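PDB 3LKV: uncharacterized CONSERVED DOMAIN PROTEIN from Vibrio cholerae, which probably serves as the periplasmic substrate-binding component of an ABC transporter, here holding phenylalanine in its pocket, with zinc ions bound elsewhere on the protein. Local coordinates for residues A[99-104]-A[108-113]; A[118-123]-A[251-256]; A[131-136]-A[194-199]; A[135-140]-A[220-225]. One frame throughout, in Å; residues are numbered along the deposited sequence.

Overall arrangement
The four contacts fall into two pairs, one in each lobe of a periplasmic-binding-protein fold. Contacts 1 and 2, centres 12 Å apart, belong to the parallel-sheet lobe: contact 1 lies in the connection leading to strand 117-121, and contact 2 packs that strand against helix 243-258. Contacts 3 and 4, centres only 4 Å apart, join helix 126-136 and its end to neighbouring strands 196-199 and 223-225, respectively, of the mixed sheet. Between the pairs the centres are 29 to 34 Å apart. The chain passes from strand 117-121 straight into helix 126-136, then returns for helix 243-258. T99 and D122, from contacts 1 and 2, help hold the phenylalanine, whereas contacts 3 and 4 share a zinc.

Contact 1 (A[99-104]-A[108-113]); sequences TDPVGA and KQLEQP. With ZN (zinc ion), chain D; PHE (phenylalanine), chain B.
This is a small, mostly apolar surface contact in which P101 and V102 meet L110 and the neighbouring backbone, folding the long connection between strands 93-98 and 117-121 back on itself. Both segments belong to the parallel-sheet lobe of the periplasmic-binding-protein fold. L110 CD2 serves two partners at once, lying 4.1 Å from P101 CG and 4.2 Å from V102 CG2. The leucine side chain crosses that of the proline at about a right angle. Its CG stands beside the backbone N (chi1 -57°), and of its two methyls CD2 is the one turned in to P101 and V102. V102 divides its two methyls: CG1 comes within 3.8 Å of K108 O, while CG2 rests 4.0 Å from Q109 CA.

Each segment also has its own internal brace. In 99-104, D100 OD1 takes the N-H of G103 in an Asx motif; the 3.0 Å bond from G103 N to D100 OD1 is nearly straight (171°) but meets the oxygen from above the carboxylate plane. D100 OD2 is gripped separately by S156 OG, so both ends of the carboxylate are engaged. In 108-113, Q109 NE2 folds back to donate to E111 O.

The two segments also reach different sites. At one, T99 holds the bound phenylalanine through a pair of bonds, PHE N to T99 OG1 at 2.8 Å and T99 N to PHE O at 3.0 Å. At the other, D267 shares a zinc with E111, whose OE2 lies 1.8 Å from the metal.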
loop_
_atom_site.group_PDB
_atom_site.type_symbol
_atom_site.label_atom_id
_atom_site.label_comp_id
_atom_site.label_asym_id
_atom_site.label_seq_id
_atom_site.Cartn_x
_atom_site.Cartn_y
_atom_site.Cartn_z
ATOM N N THR A 99 -5.292 22.764 11.291
ATOM C CA THR A 99 -5.536 24.152 10.956
ATOM C C THR A 99 -4.975 25.122 12.022
ATOM O O THR A 99 -4.252 26.077 11.687
ATOM C CB THR A 99 -7.058 24.371 10.785
ATOM O OG1 THR A 99 -7.486 23.770 9.531
ATOM C CG2 THR A 99 -7.422 25.852 10.911
ATOM N N ASP A 100 -5.283 24.871 13.286
ATOM C CA ASP A 100 -4.890 25.788 14.403
ATOM C C ASP A 100 -4.577 24.980 15.664
ATOM O O ASP A 100 -5.446 24.713 16.511
ATOM C CB ASP A 100 -6.000 26.769 14.670
ATOM C CG ASP A 100 -5.762 27.622 15.909
ATOM O OD1 ASP A 100 -4.633 27.679 16.422
ATOM O OD2 ASP A 100 -6.739 28.212 16.389
ATOM N N PRO A 101 -3.327 24.546 15.773
ATOM C CA PRO A 101 -2.974 23.674 16.890
ATOM C C PRO A 101 -3.081 24.287 18.261
ATOM O O PRO A 101 -3.281 23.547 19.222
ATOM C CB PRO A 101 -1.540 23.258 16.606
ATOM C CG PRO A 101 -1.221 23.755 15.218
ATOM C CD PRO A 101 -2.234 24.733 14.802
ATOM N N VAL A 102 -2.947 25.604 18.373
ATOM C CA VAL A 102 -3.081 26.235 19.691
ATOM C C VAL A 102 -4.533 26.206 20.086
ATOM O O VAL A 102 -4.876 25.756 21.195
ATOM C CB VAL A 102 -2.527 27.672 19.724
ATOM C CG1 VAL A 102 -2.785 28.363 21.173
ATOM C CG2 VAL A 102 -1.040 27.644 19.305
ATOM N N GLY A 103 -5.391 26.631 19.170
ATOM C CA GLY A 103 -6.833 26.657 19.415
ATOM C C GLY A 103 -7.338 25.245 19.692
ATOM O O GLY A 103 -8.240 25.090 20.473
ATOM N N ALA A 104 -6.698 24.221 19.109
ATOM C CA ALA A 104 -7.120 22.824 19.289
ATOM C C ALA A 104 -6.538 22.232 20.525
ATOM O O ALA A 104 -6.828 21.066 20.835
ATOM C CB ALA A 104 -6.723 21.968 18.079
ATOM N N LYS A 108 0.759 24.471 23.564
ATOM C CA LYS A 108 0.548 25.769 24.215
ATOM C C LYS A 108 0.915 26.937 23.269
ATOM O O LYS A 108 0.318 28.008 23.298
ATOM C CB LYS A 108 1.380 25.818 25.498
ATOM C CG LYS A 108 0.890 26.944 26.436
ATOM C CD LYS A 108 1.773 27.199 27.661
ATOM C CE LYS A 108 1.612 28.664 28.097
ATOM N NZ LYS A 108 2.047 28.895 29.475
ATOM N N GLN A 109 1.926 26.735 22.442
ATOM C CA GLN A 109 2.328 27.737 21.446
ATOM C C GLN A 109 3.146 27.036 20.355
ATOM O O GLN A 109 3.668 25.952 20.551
ATOM C CB GLN A 109 3.161 28.883 22.091
ATOM C CG GLN A 109 4.612 28.518 22.520
ATOM C CD GLN A 109 4.675 27.824 23.883
ATOM O OE1 GLN A 109 3.970 28.185 24.801
ATOM N NE2 GLN A 109 5.542 26.848 24.013
ATOM N N LEU A 110 3.285 27.689 19.227
ATOM C CA LEU A 110 4.005 27.099 18.095
ATOM C C LEU A 110 5.539 27.030 18.297
ATOM O O LEU A 110 6.155 26.058 17.892
ATOM C CB LEU A 110 3.663 27.856 16.837
ATOM C CG LEU A 110 2.164 27.900 16.520
ATOM C CD1 LEU A 110 1.932 28.853 15.317
ATOM C CD2 LEU A 110 1.592 26.498 16.295
ATOM N N GLU A 111 6.129 28.031 18.955
ATOM C CA GLU A 111 7.582 28.048 19.193
ATOM C C GLU A 111 7.949 27.157 20.377
ATOM O O GLU A 111 7.485 27.367 21.479
ATOM C CB GLU A 111 8.053 29.492 19.437
ATOM C CG GLU A 111 9.614 29.710 19.676
ATOM C CD GLU A 111 10.490 29.290 18.466
ATOM O OE1 GLU A 111 9.967 29.258 17.355
ATOM O OE2 GLU A 111 11.709 28.969 18.626
ATOM N N GLN A 112 8.772 26.145 20.171
ATOM C CA GLN A 112 9.231 25.330 21.312
ATOM C C GLN A 112 8.034 24.755 22.161
ATOM O O GLN A 112 7.877 25.021 23.343
ATOM C CB GLN A 112 10.218 26.153 22.182
ATOM C CG GLN A 112 11.604 26.415 21.484
ATOM C CD GLN A 112 12.272 25.120 21.052
ATOM O OE1 GLN A 112 12.819 24.395 21.882
ATOM N NE2 GLN A 112 12.217 24.809 19.755
ATOM N N PRO A 113 7.196 23.948 21.534
ATOM C CA PRO A 113 5.989 23.540 22.221
ATOM C C PRO A 113 6.239 22.870 23.562
ATOM O O PRO A 113 5.402 22.942 24.449
ATOM C CB PRO A 113 5.291 22.613 21.230
ATOM C CG PRO A 113 6.177 22.521 20.019
ATOM C CD PRO A 113 7.230 23.568 20.116
HETATM ZN ZN ZN D . 12.459 28.060 17.284
HETATM N N PHE B . -6.879 21.209 8.501
HETATM C CA PHE B . -7.991 20.209 8.757
HETATM C C PHE B . -7.992 19.843 10.266
HETATM O O PHE B . -7.405 20.641 11.055
HETATM C CB PHE B . -7.881 18.979 7.843
HETATM C CG PHE B . -8.350 19.245 6.415
HETATM C CD1 PHE B . -9.720 19.396 6.131
HETATM C CD2 PHE B . -7.450 19.369 5.379
HETATM C CE1 PHE B . -10.149 19.667 4.872
HETATM C CE2 PHE B . -7.873 19.628 4.111
HETATM C CZ PHE B . -9.213 19.790 3.829
HETATM O OXT PHE B . -8.565 18.836 10.739
#

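Contact 2 (A[118-123]-A[251-256]); sequences TGLSDL and ADYVAA. With PHE (phenylalanine), chain B.
Y253 lays its ring on strand 118-121 at T118, G119 and L120, joining helix 251-256 to the parallel sheet of a periplasmic-binding-protein lobe. Helix and strand run almost exactly antiparallel (176°), with axes 8.8 Å apart. CB points toward the strand, and CG sits beside the backbone N (chi1 -76°), sending the ring along the strand. On one side CD1 lies 3.7 Å from T118 CG2 and CE1 lies 3.5 Å from T118 OG1, a hydroxyl that bonds instead to L266 O. On the other side CE2 comes within 4.0 Å of L120 CG, and CD2 approaches L120 CD1.

Between these flanks the ring face meets backbone: G119 CA stands over it, displaced toward the rim, 4.2 Å from the centroid of the Y253 ring and 17° off its normal, a CH-pi contact. G119 has a positive phi, unusual within a strand, at which a CB would be pressed against T118 O. Further along, D122 OD2 receives the phenylalanine amino group. CZ and OH lie beside G119 O, with Y253 OH 3.4 Å from G119 O. At the tip of Y253, OH is hydrogen-bonded to D267 O, the backbone carbonyl of a zinc-binding residue.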
loop_
_atom_site.group_PDB
_atom_site.type_symbol
_atom_site.label_atom_id
_atom_site.label_comp_id
_atom_site.label_asym_id
_atom_site.label_seq_id
_atom_site.Cartn_x
_atom_site.Cartn_y
_atom_site.Cartn_z
ATOM N N THR A 118 4.360 17.974 18.487
ATOM C CA THR A 118 4.833 18.939 17.514
ATOM C C THR A 118 4.224 18.625 16.179
ATOM O O THR A 118 3.447 17.685 16.095
ATOM C CB THR A 118 6.369 18.966 17.370
ATOM O OG1 THR A 118 6.731 20.131 16.589
ATOM C CG2 THR A 118 6.866 17.741 16.715
ATOM N N GLY A 119 4.561 19.408 15.150
ATOM C CA GLY A 119 4.102 19.083 13.794
ATOM C C GLY A 119 3.837 20.247 12.861
ATOM O O GLY A 119 4.501 21.259 12.920
ATOM N N LEU A 120 2.862 20.089 11.995
ATOM C CA LEU A 120 2.642 21.006 10.879
ATOM C C LEU A 120 1.191 21.489 10.824
ATOM O O LEU A 120 0.236 20.696 10.880
ATOM C CB LEU A 120 2.994 20.322 9.579
ATOM C CG LEU A 120 4.406 20.459 9.007
ATOM C CD1 LEU A 120 4.957 19.261 8.157
ATOM C CD2 LEU A 120 4.412 21.739 8.138
ATOM N N SER A 121 1.047 22.797 10.674
ATOM C CA SER A 121 -0.240 23.423 10.519
ATOM C C SER A 121 -0.567 23.817 9.081
ATOM O O SER A 121 0.315 24.351 8.372
ATOM C CB SER A 121 -0.295 24.682 11.388
ATOM O OG SER A 121 -1.477 25.404 11.075
ATOM N N ASP A 122 -1.832 23.617 8.673
ATOM C CA ASP A 122 -2.340 24.077 7.327
ATOM C C ASP A 122 -3.327 25.233 7.457
ATOM O O ASP A 122 -4.367 25.260 6.797
ATOM C CB ASP A 122 -2.981 22.959 6.492
ATOM C CG ASP A 122 -4.256 22.390 7.125
ATOM O OD1 ASP A 122 -4.324 22.434 8.357
ATOM O OD2 ASP A 122 -5.180 21.892 6.409
ATOM N N LEU A 123 -2.983 26.182 8.326
ATOM C CA LEU A 123 -3.846 27.313 8.630
ATOM C C LEU A 123 -4.201 28.036 7.338
ATOM O O LEU A 123 -3.314 28.422 6.658
ATOM C CB LEU A 123 -3.157 28.280 9.579
ATOM C CG LEU A 123 -3.978 29.561 9.836
ATOM C CD1 LEU A 123 -5.320 29.193 10.459
ATOM C CD2 LEU A 123 -3.226 30.570 10.724
ATOM N N ALA A 251 7.528 14.107 7.255
ATOM C CA ALA A 251 8.524 13.042 7.428
ATOM C C ALA A 251 9.800 13.569 8.026
ATOM O O ALA A 251 10.505 12.823 8.666
ATOM C CB ALA A 251 8.833 12.352 6.085
ATOM N N ASP A 252 10.143 14.822 7.763
ATOM C CA ASP A 252 11.257 15.453 8.433
ATOM C C ASP A 252 11.112 15.432 9.932
ATOM O O ASP A 252 12.072 15.157 10.607
ATOM C CB ASP A 252 11.436 16.939 8.052
ATOM C CG ASP A 252 11.817 17.152 6.600
ATOM O OD1 ASP A 252 12.167 16.173 5.880
ATOM O OD2 ASP A 252 11.774 18.341 6.172
ATOM N N TYR A 253 9.937 15.759 10.461
ATOM C CA TYR A 253 9.723 15.720 11.900
ATOM C C TYR A 253 9.833 14.273 12.433
ATOM O O TYR A 253 10.534 13.950 13.419
ATOM C CB TYR A 253 8.309 16.290 12.245
ATOM C CG TYR A 253 8.157 17.806 12.185
ATOM C CD1 TYR A 253 8.194 18.578 13.356
ATOM C CD2 TYR A 253 7.939 18.460 10.988
ATOM C CE1 TYR A 253 8.092 19.947 13.341
ATOM C CE2 TYR A 253 7.836 19.907 10.949
ATOM C CZ TYR A 253 7.907 20.622 12.135
ATOM O OH TYR A 253 7.766 21.998 12.153
ATOM N N VAL A 254 9.112 13.372 11.788
ATOM C CA VAL A 254 9.155 11.973 12.208
ATOM C C VAL A 254 10.612 11.437 12.194
ATOM O O VAL A 254 11.060 10.855 13.160
ATOM C CB VAL A 254 8.247 11.120 11.338
ATOM C CG1 VAL A 254 8.445 9.658 11.664
ATOM C CG2 VAL A 254 6.778 11.532 11.522
ATOM N N ALA A 255 11.371 11.688 11.134
ATOM C CA ALA A 255 12.754 11.180 11.098
ATOM C C ALA A 255 13.599 11.813 12.198
ATOM O O ALA A 255 14.395 11.118 12.839
ATOM C CB ALA A 255 13.433 11.337 9.733
ATOM N N ALA A 256 13.415 13.115 12.441
ATOM C CA ALA A 256 14.233 13.784 13.452
ATOM C C ALA A 256 13.913 13.156 14.804
ATOM O O ALA A 256 14.802 12.886 15.594
ATOM C CB ALA A 256 13.985 15.323 13.442
HETATM N N PHE B . -6.879 21.209 8.501
HETATM C CA PHE B . -7.991 20.209 8.757
HETATM C C PHE B . -7.992 19.843 10.266
HETATM O O PHE B . -7.405 20.641 11.055
HETATM C CB PHE B . -7.881 18.979 7.843
HETATM C CG PHE B . -8.350 19.245 6.415
HETATM C CD1 PHE B . -9.720 19.396 6.131
HETATM C CD2 PHE B . -7.450 19.369 5.379
HETATM C CE1 PHE B . -10.149 19.667 4.872
HETATM C CE2 PHE B . -7.873 19.628 4.111
HETATM C CZ PHE B . -9.213 19.790 3.829
HETATM O OXT PHE B . -8.565 18.836 10.739
#

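Contact 3 (A[131-136]-A[194-199]); sequences ELIKEI and SDVIYA. With ZN (zinc ion), chain E.
I133 alone, of all the residues in helix segment 131-136, reaches across to 194-199, and it uses two different branches to meet two different residues. Its CG2 methyl lies 3.6 Å from V196 CG1. The valine methyl occupies the crowded position between backbone N and carbonyl carbon (chi1 56°), and from there it faces the helix. The two side chains run obliquely past each other. I133 CD1, at the end of an extended branch, comes to 4.3 Å from Y198 CD1, touching the ring more loosely.

V196 and Y198 are two apart on strand 196-199 and both contribute to this surface, whereas the CB of I197 between them points away from the helix. The contact thus packs helix 126-136 on one face of the mixed sheet in the second lobe of the periplasmic-binding-protein fold. I143 of neighbouring strand 142-147 touches I133, V196 and Y198, and F224 of the strand on the other side touches I133 and Y198, so the isoleucine sits among apolar groups. Y198 OH is hydrogen-bonded to ND1 of H129, a residue of helix 126-136.

Just before the strand the backbone takes on a different task. S194 O binds a zinc ion at 2.1 Å, together with A191 O, T221 OG1 and two waters.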
loop_
_atom_site.group_PDB
_atom_site.type_symbol
_atom_site.label_atom_id
_atom_site.label_comp_id
_atom_site.label_asym_id
_atom_site.label_seq_id
_atom_site.Cartn_x
_atom_site.Cartn_y
_atom_site.Cartn_z
ATOM N N GLU A 131 -10.730 38.135 -0.180
ATOM C CA GLU A 131 -10.299 39.127 -1.162
ATOM C C GLU A 131 -10.357 38.467 -2.517
ATOM O O GLU A 131 -10.790 39.083 -3.475
ATOM C CB GLU A 131 -8.914 39.758 -0.839
ATOM C CG GLU A 131 -9.013 40.680 0.431
ATOM C CD GLU A 131 -7.680 41.259 1.026
ATOM O OE1 GLU A 131 -6.640 40.541 1.115
ATOM O OE2 GLU A 131 -7.723 42.447 1.481
ATOM N N LEU A 132 -10.047 37.182 -2.584
ATOM C CA LEU A 132 -10.094 36.497 -3.864
ATOM C C LEU A 132 -11.540 36.271 -4.360
ATOM O O LEU A 132 -11.815 36.451 -5.560
ATOM C CB LEU A 132 -9.287 35.223 -3.784
ATOM C CG LEU A 132 -9.098 34.374 -5.032
ATOM C CD1 LEU A 132 -8.627 35.196 -6.235
ATOM C CD2 LEU A 132 -8.085 33.261 -4.708
ATOM N N ILE A 133 -12.459 35.945 -3.448
ATOM C CA ILE A 133 -13.869 35.797 -3.774
ATOM C C ILE A 133 -14.411 37.125 -4.308
ATOM O O ILE A 133 -15.121 37.144 -5.296
ATOM C CB ILE A 133 -14.709 35.333 -2.552
ATOM C CG1 ILE A 133 -14.440 33.856 -2.213
ATOM C CG2 ILE A 133 -16.186 35.461 -2.810
ATOM C CD1 ILE A 133 -14.942 33.422 -0.736
ATOM N N LYS A 134 -14.030 38.227 -3.675
ATOM C CA LYS A 134 -14.447 39.571 -4.115
ATOM C C LYS A 134 -13.882 39.946 -5.495
ATOM O O LYS A 134 -14.513 40.653 -6.271
ATOM C CB LYS A 134 -14.059 40.628 -3.071
ATOM C CG LYS A 134 -14.768 42.032 -3.217
ATOM C CD LYS A 134 -14.846 42.815 -1.827
ATOM C CE LYS A 134 -14.577 44.376 -1.920
ATOM N NZ LYS A 134 -13.482 44.804 -0.922
ATOM N N GLU A 135 -12.705 39.437 -5.807
ATOM C CA GLU A 135 -12.055 39.672 -7.090
ATOM C C GLU A 135 -12.722 38.907 -8.234
ATOM O O GLU A 135 -12.902 39.444 -9.334
ATOM C CB GLU A 135 -10.566 39.283 -7.017
ATOM C CG GLU A 135 -9.740 39.792 -8.200
ATOM C CD GLU A 135 -8.308 39.217 -8.258
ATOM O OE1 GLU A 135 -7.821 38.546 -7.320
ATOM O OE2 GLU A 135 -7.670 39.424 -9.282
ATOM N N ILE A 136 -13.061 37.659 -7.972
ATOM C CA ILE A 136 -13.702 36.789 -8.947
ATOM C C ILE A 136 -15.154 37.172 -9.151
ATOM O O ILE A 136 -15.661 37.006 -10.233
ATOM C CB ILE A 136 -13.669 35.291 -8.488
ATOM C CG1 ILE A 136 -12.264 34.712 -8.624
ATOM C CG2 ILE A 136 -14.659 34.426 -9.281
ATOM C CD1 ILE A 136 -12.076 33.418 -7.861
ATOM N N SER A 194 -27.048 33.127 -0.426
ATOM C CA SER A 194 -25.622 33.372 -0.534
ATOM C C SER A 194 -25.236 33.677 -1.944
ATOM O O SER A 194 -25.764 33.091 -2.841
ATOM C CB SER A 194 -24.863 32.144 -0.061
ATOM O OG SER A 194 -25.250 31.829 1.255
ATOM N N ASP A 195 -24.307 34.585 -2.161
ATOM C CA ASP A 195 -23.792 34.774 -3.520
ATOM C C ASP A 195 -22.749 33.749 -3.837
ATOM O O ASP A 195 -22.503 33.484 -4.997
ATOM C CB ASP A 195 -23.239 36.190 -3.725
ATOM C CG ASP A 195 -24.323 37.268 -3.543
ATOM O OD1 ASP A 195 -25.327 37.167 -4.247
ATOM O OD2 ASP A 195 -24.184 38.178 -2.685
ATOM N N VAL A 196 -22.132 33.158 -2.815
ATOM C CA VAL A 196 -21.106 32.130 -3.023
ATOM C C VAL A 196 -21.000 31.335 -1.748
ATOM O O VAL A 196 -21.242 31.876 -0.680
ATOM C CB VAL A 196 -19.746 32.758 -3.392
ATOM C CG1 VAL A 196 -19.287 33.789 -2.327
ATOM C CG2 VAL A 196 -18.690 31.689 -3.647
ATOM N N ILE A 197 -20.689 30.051 -1.846
ATOM C CA ILE A 197 -20.448 29.239 -0.681
ATOM C C ILE A 197 -18.919 29.089 -0.531
ATOM O O ILE A 197 -18.202 28.755 -1.513
ATOM C CB ILE A 197 -21.028 27.855 -0.835
ATOM C CG1 ILE A 197 -22.534 27.890 -1.215
ATOM C CG2 ILE A 197 -20.766 27.065 0.407
ATOM C CD1 ILE A 197 -23.402 28.408 -0.162
ATOM N N TYR A 198 -18.440 29.357 0.670
ATOM C CA TYR A 198 -17.062 29.153 1.013
ATOM C C TYR A 198 -16.946 27.770 1.605
ATOM O O TYR A 198 -17.424 27.503 2.693
ATOM C CB TYR A 198 -16.611 30.201 2.035
ATOM C CG TYR A 198 -15.164 30.059 2.528
ATOM C CD1 TYR A 198 -14.122 29.959 1.642
ATOM C CD2 TYR A 198 -14.860 30.076 3.880
ATOM C CE1 TYR A 198 -12.822 29.880 2.064
ATOM C CE2 TYR A 198 -13.523 29.998 4.330
ATOM C CZ TYR A 198 -12.509 29.898 3.416
ATOM O OH TYR A 198 -11.202 29.779 3.818
ATOM N N ALA A 199 -16.308 26.873 0.869
ATOM C CA ALA A 199 -16.131 25.512 1.339
ATOM C C ALA A 199 -14.809 25.522 2.137
ATOM O O ALA A 199 -13.731 25.588 1.566
ATOM C CB ALA A 199 -16.073 24.518 0.139
HETATM ZN ZN ZN E . -27.000 31.858 -4.097
HETATM O O HOH W 1 -28.994 33.164 -4.772
HETATM O O HOH W 2 -26.013 32.681 -6.022
#

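Contact 4 (A[135-140]-A[220-225]); sequences EILPNV and KTPVFG. With ZN (zinc ion), chain E.
I136, the last residue of helix 126-136, and L137, just beyond it, make the apolar part of this contact, each with a single partner in 220-225. I136 CD1 approaches the F224 ring at its edge, close to the ring plane, and lies 4.4 Å from CE1. L137 CD1 meets the proline ring at P222 CG, 4.1 Å away, with the two side chains running at a slant. The leucine CG is placed beside its backbone N (chi1 -66°) with an extended chain beyond, which stretches CD1 toward P222. A237 and L239 touch F224, and L286 and I288 touch P222, so I136, P222 and F224 are buried in the mixed-sheet lobe, while L137 is partly exposed.

Backbone hydrogen bonds shape the segments and tie 223-225 into the sheet. L137 leaves the helix and begins a type I turn, closed by V140 N to L137 O at 3.1 Å. K220, with positive phi, ends helix 209-218 in a Schellman motif. F224 bonds through its backbone to I197 and A199 of the adjacent strand.

Metal coordination lies to one side of the contact: T221 OG1 binds zinc at 2.2 Å, just before P222, and the ion would probably polarise this hydroxyl.

The chemistry divides the work: apolar contacts seat the helix end against the strand, while the backbone bonds, and probably the zinc through T221 OG1, help fix the approach to that strand.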
loop_
_atom_site.group_PDB
_atom_site.type_symbol
_atom_site.label_atom_id
_atom_site.label_comp_id
_atom_site.label_asym_id
_atom_site.label_seq_id
_atom_site.Cartn_x
_atom_site.Cartn_y
_atom_site.Cartn_z
ATOM N N GLU A 135 -12.705 39.437 -5.807
ATOM C CA GLU A 135 -12.055 39.672 -7.090
ATOM C C GLU A 135 -12.722 38.907 -8.234
ATOM O O GLU A 135 -12.902 39.444 -9.334
ATOM C CB GLU A 135 -10.566 39.283 -7.017
ATOM C CG GLU A 135 -9.740 39.792 -8.200
ATOM C CD GLU A 135 -8.308 39.217 -8.258
ATOM O OE1 GLU A 135 -7.821 38.546 -7.320
ATOM O OE2 GLU A 135 -7.670 39.424 -9.282
ATOM N N ILE A 136 -13.061 37.659 -7.972
ATOM C CA ILE A 136 -13.702 36.789 -8.947
ATOM C C ILE A 136 -15.154 37.172 -9.151
ATOM O O ILE A 136 -15.661 37.006 -10.233
ATOM C CB ILE A 136 -13.669 35.291 -8.488
ATOM C CG1 ILE A 136 -12.264 34.712 -8.624
ATOM C CG2 ILE A 136 -14.659 34.426 -9.281
ATOM C CD1 ILE A 136 -12.076 33.418 -7.861
ATOM N N LEU A 137 -15.790 37.679 -8.091
ATOM C CA LEU A 137 -17.216 37.965 -8.034
ATOM C C LEU A 137 -17.391 39.329 -7.389
ATOM O O LEU A 137 -17.711 39.405 -6.202
ATOM C CB LEU A 137 -17.954 36.949 -7.149
ATOM C CG LEU A 137 -18.019 35.493 -7.588
ATOM C CD1 LEU A 137 -18.439 34.613 -6.429
ATOM C CD2 LEU A 137 -19.004 35.371 -8.756
ATOM N N PRO A 138 -17.228 40.416 -8.171
ATOM C CA PRO A 138 -17.125 41.754 -7.564
ATOM C C PRO A 138 -18.406 42.259 -6.926
ATOM O O PRO A 138 -18.361 43.188 -6.141
ATOM C CB PRO A 138 -16.696 42.673 -8.732
ATOM C CG PRO A 138 -16.299 41.711 -9.883
ATOM C CD PRO A 138 -17.156 40.461 -9.640
ATOM N N ASN A 139 -19.536 41.661 -7.249
ATOM C CA ASN A 139 -20.814 42.062 -6.639
ATOM C C ASN A 139 -21.256 41.198 -5.454
ATOM O O ASN A 139 -22.415 41.268 -5.053
ATOM C CB ASN A 139 -21.916 42.057 -7.696
ATOM C CG ASN A 139 -21.689 43.106 -8.775
ATOM O OD1 ASN A 139 -21.570 42.778 -9.946
ATOM N ND2 ASN A 139 -21.591 44.362 -8.372
ATOM N N VAL A 140 -20.335 40.410 -4.869
ATOM C CA VAL A 140 -20.677 39.598 -3.688
ATOM C C VAL A 140 -21.111 40.495 -2.554
ATOM O O VAL A 140 -20.429 41.443 -2.231
ATOM C CB VAL A 140 -19.489 38.723 -3.210
ATOM C CG1 VAL A 140 -19.835 38.008 -1.888
ATOM C CG2 VAL A 140 -19.189 37.714 -4.248
ATOM N N LYS A 220 -27.777 27.382 -8.210
ATOM C CA LYS A 220 -26.957 28.145 -9.121
ATOM C C LYS A 220 -26.062 29.091 -8.355
ATOM O O LYS A 220 -25.919 30.232 -8.716
ATOM C CB LYS A 220 -27.849 28.920 -10.098
ATOM C CG LYS A 220 -28.800 27.973 -10.894
ATOM C CD LYS A 220 -30.157 28.574 -11.188
ATOM C CE LYS A 220 -30.516 28.480 -12.671
ATOM N NZ LYS A 220 -30.833 27.097 -13.116
ATOM N N THR A 221 -25.492 28.604 -7.260
ATOM C CA THR A 221 -24.594 29.374 -6.432
ATOM C C THR A 221 -23.189 28.763 -6.580
ATOM O O THR A 221 -23.053 27.551 -6.517
ATOM C CB THR A 221 -25.077 29.279 -5.025
ATOM O OG1 THR A 221 -26.355 29.904 -5.000
ATOM C CG2 THR A 221 -24.093 29.924 -3.993
ATOM N N PRO A 222 -22.173 29.592 -6.845
ATOM C CA PRO A 222 -20.819 29.088 -6.962
ATOM C C PRO A 222 -20.262 28.722 -5.605
ATOM O O PRO A 222 -20.715 29.279 -4.623
ATOM C CB PRO A 222 -20.059 30.267 -7.489
ATOM C CG PRO A 222 -20.914 31.471 -7.178
ATOM C CD PRO A 222 -22.290 30.996 -7.276
ATOM N N VAL A 223 -19.314 27.794 -5.575
ATOM C CA VAL A 223 -18.565 27.413 -4.377
ATOM C C VAL A 223 -17.102 27.796 -4.595
ATOM O O VAL A 223 -16.532 27.470 -5.622
ATOM C CB VAL A 223 -18.703 25.884 -4.165
ATOM C CG1 VAL A 223 -17.833 25.356 -2.997
ATOM C CG2 VAL A 223 -20.140 25.550 -3.969
ATOM N N PHE A 224 -16.519 28.516 -3.644
ATOM C CA PHE A 224 -15.094 28.795 -3.624
ATOM C C PHE A 224 -14.471 27.838 -2.611
ATOM O O PHE A 224 -14.960 27.732 -1.484
ATOM C CB PHE A 224 -14.796 30.229 -3.184
ATOM C CG PHE A 224 -13.341 30.523 -3.116
ATOM C CD1 PHE A 224 -12.656 30.915 -4.235
ATOM C CD2 PHE A 224 -12.642 30.293 -1.962
ATOM C CE1 PHE A 224 -11.278 31.097 -4.196
ATOM C CE2 PHE A 224 -11.262 30.474 -1.897
ATOM C CZ PHE A 224 -10.575 30.879 -3.009
ATOM N N GLY A 225 -13.399 27.161 -3.018
ATOM C CA GLY A 225 -12.782 26.139 -2.204
ATOM C C GLY A 225 -11.506 26.562 -1.487
ATOM O O GLY A 225 -10.625 27.197 -2.061
HETATM ZN ZN ZN E . -27.000 31.858 -4.097
HETATM O O HOH W 1 -28.994 33.164 -4.772
HETATM O O HOH W 2 -26.013 32.681 -6.022
#